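Long-range contact in GPI-anchored protein LLG1 (Arabidopsis thaliana, PDB 6A5D), which probably acts as a membrane-anchored co-receptor that joins receptor kinases in a heterotypic complex to perceive RALF peptides: residues 56-60 / 78-82. Residues are numbered along the deposited sequence; the frame is centred on the assembly and turned at random.
Sequences FKDFA and MFSYI
The Phe-56 and Phe-79 rings meet rim to rim, neither lying over the other, with planes at 28° and CZ of Phe-56 3.7 Å from CE1 of Phe-79. The methyl carbon CE of Met-78 lies over the centre of one face of its chain neighbour Phe-79, 4.0 Å above the plane, and, across the contact, at the edge of the Phe-56 ring, 3.8 Å from CE1 of Phe-56. The same ring edge receives Ile-82, whose CD1 lies 3.8 Å from CE1 of Phe-56. The Phe-59 ring is likewise met at its edge, here by sulfur: SD of Met-78 is 4.1 Å from CE2 of Phe-59 and almost in the ring plane, a Met-aromatic contact.

Phenylalanine suits positions 56 and 79 because its long, flat side chain reaches across the wide gap between the helices and offers an apolar rim. Methionine suits its place because its unbranched chain is long and flexible. It runs extended through its first two torsions, then bends at chi3 (67°), which turns the methyl from the Phe-59 side toward Phe-56 and Phe-79. Ala-60, with only a methyl, lets the sulfur come close to its helix, CB to SD of Met-78 being 3.8 Å. In Ile-82, CD1 lies anti to CA about CB-CG1, carrying the longer branch out to Phe-56. All six touching residues are buried and their meeting side chains apolar, so dispersion and exclusion of water hold them together.

The segment axes come within 12.8 Å, their N-to-C directions 127° apart, near the centre of the chain. The contact thus joins the C-terminal end of helix 49-60 to the middle of helix 74-86. Phe-93 and Cys-97 of helix 92-99 pack on Phe-56, with Phe-93 also touching Ile-82, while Tyr-35 stacks on Phe-59 beside Ile-37 and Ile-38 of helix 36-39, so these helices and loop residues surround the contact.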
loop_
_atom_site.group_PDB
_atom_site.type_symbol
_atom_site.label_atom_id
_atom_site.label_comp_id
_atom_site.label_asym_id
_atom_site.label_seq_id
_atom_site.Cartn_x
_atom_site.Cartn_y
_atom_site.Cartn_z
ATOM N N PHE A 56 -4.662 2.059 3.305
ATOM C CA PHE A 56 -3.497 1.823 2.463
ATOM C C PHE A 56 -3.059 3.096 1.743
ATOM O O PHE A 56 -1.859 3.408 1.705
ATOM C CB PHE A 56 -3.837 0.710 1.475
ATOM C CG PHE A 56 -2.856 0.559 0.360
ATOM C CD1 PHE A 56 -1.558 0.152 0.606
ATOM C CD2 PHE A 56 -3.233 0.824 -0.949
ATOM C CE1 PHE A 56 -0.655 0.006 -0.422
ATOM C CE2 PHE A 56 -2.327 0.667 -1.983
ATOM C CZ PHE A 56 -1.028 0.269 -1.711
ATOM N N LYS A 57 -4.015 3.845 1.161
ATOM C CA LYS A 57 -3.688 5.122 0.527
ATOM C C LYS A 57 -3.134 6.104 1.544
ATOM O O LYS A 57 -2.136 6.785 1.280
ATOM C CB LYS A 57 -4.933 5.699 -0.145
ATOM C CG LYS A 57 -5.236 5.005 -1.473
ATOM C CD LYS A 57 -6.501 5.506 -2.165
ATOM C CE LYS A 57 -6.705 4.755 -3.475
ATOM N NZ LYS A 57 -7.838 5.318 -4.280
ATOM N N ASP A 58 -3.733 6.153 2.740
ATOM C CA ASP A 58 -3.227 7.051 3.776
ATOM C C ASP A 58 -1.786 6.712 4.152
ATOM O O ASP A 58 -0.972 7.612 4.410
ATOM C CB ASP A 58 -4.148 7.034 4.992
ATOM C CG ASP A 58 -5.423 7.835 4.778
ATOM O OD1 ASP A 58 -5.443 8.718 3.897
ATOM O OD2 ASP A 58 -6.407 7.595 5.503
ATOM N N PHE A 59 -1.447 5.418 4.145
ATOM C CA PHE A 59 -0.089 4.979 4.453
ATOM C C PHE A 59 0.865 5.263 3.299
ATOM O O PHE A 59 1.997 5.722 3.517
ATOM C CB PHE A 59 -0.083 3.472 4.740
ATOM C CG PHE A 59 1.301 2.911 4.982
ATOM C CD1 PHE A 59 1.832 2.893 6.268
ATOM C CD2 PHE A 59 2.074 2.421 3.929
ATOM C CE1 PHE A 59 3.113 2.386 6.494
ATOM C CE2 PHE A 59 3.356 1.915 4.152
ATOM C CZ PHE A 59 3.879 1.912 5.432
ATOM N N ALA A 60 0.431 4.982 2.067
ATOM C CA ALA A 60 1.337 4.825 0.938
ATOM C C ALA A 60 1.407 6.053 0.049
ATOM O O ALA A 60 2.453 6.312 -0.540
ATOM C CB ALA A 60 0.913 3.615 0.087
ATOM N N MET A 78 7.643 -2.364 -0.103
ATOM C CA MET A 78 6.512 -1.913 0.700
ATOM C C MET A 78 5.458 -3.000 0.834
ATOM O O MET A 78 4.979 -3.284 1.937
ATOM C CB MET A 78 5.881 -0.663 0.103
ATOM C CG MET A 78 4.677 -0.248 0.916
ATOM S SD MET A 78 3.724 1.084 0.166
ATOM C CE MET A 78 3.081 0.289 -1.302
ATOM N N PHE A 79 5.060 -3.594 -0.287
ATOM C CA PHE A 79 4.041 -4.636 -0.225
ATOM C C PHE A 79 4.517 -5.829 0.604
ATOM O O PHE A 79 3.733 -6.437 1.348
ATOM C CB PHE A 79 3.631 -5.057 -1.635
ATOM C CG PHE A 79 2.705 -4.078 -2.310
ATOM C CD1 PHE A 79 1.433 -3.851 -1.798
ATOM C CD2 PHE A 79 3.083 -3.428 -3.477
ATOM C CE1 PHE A 79 0.553 -2.973 -2.422
ATOM C CE2 PHE A 79 2.214 -2.534 -4.111
ATOM C CZ PHE A 79 0.946 -2.304 -3.581
ATOM N N SER A 80 5.807 -6.159 0.526
ATOM C CA SER A 80 6.308 -7.288 1.304
ATOM C C SER A 80 6.148 -7.037 2.799
ATOM O O SER A 80 5.744 -7.939 3.543
ATOM C CB SER A 80 7.754 -7.604 0.929
ATOM O OG SER A 80 8.653 -6.689 1.521
ATOM N N TYR A 81 6.377 -5.801 3.251
ATOM C CA TYR A 81 6.248 -5.512 4.675
ATOM C C TYR A 81 4.803 -5.304 5.102
ATOM O O TYR A 81 4.417 -5.735 6.196
ATOM C CB TYR A 81 7.114 -4.319 5.090
ATOM C CG TYR A 81 8.555 -4.704 5.237
ATOM C CD1 TYR A 81 8.949 -5.588 6.239
ATOM C CD2 TYR A 81 9.522 -4.221 4.361
ATOM C CE1 TYR A 81 10.265 -5.973 6.362
ATOM C CE2 TYR A 81 10.845 -4.613 4.481
ATOM C CZ TYR A 81 11.204 -5.487 5.486
ATOM O OH TYR A 81 12.519 -5.879 5.639
ATOM N N ILE A 82 3.981 -4.661 4.270
ATOM C CA ILE A 82 2.558 -4.584 4.585
ATOM C C ILE A 82 2.006 -5.977 4.823
ATOM O O ILE A 82 1.340 -6.244 5.831
ATOM C CB ILE A 82 1.793 -3.912 3.436
ATOM C CG1 ILE A 82 2.170 -2.441 3.341
ATOM C CG2 ILE A 82 0.293 -4.132 3.614
ATOM C CD1 ILE A 82 1.546 -1.733 2.139
#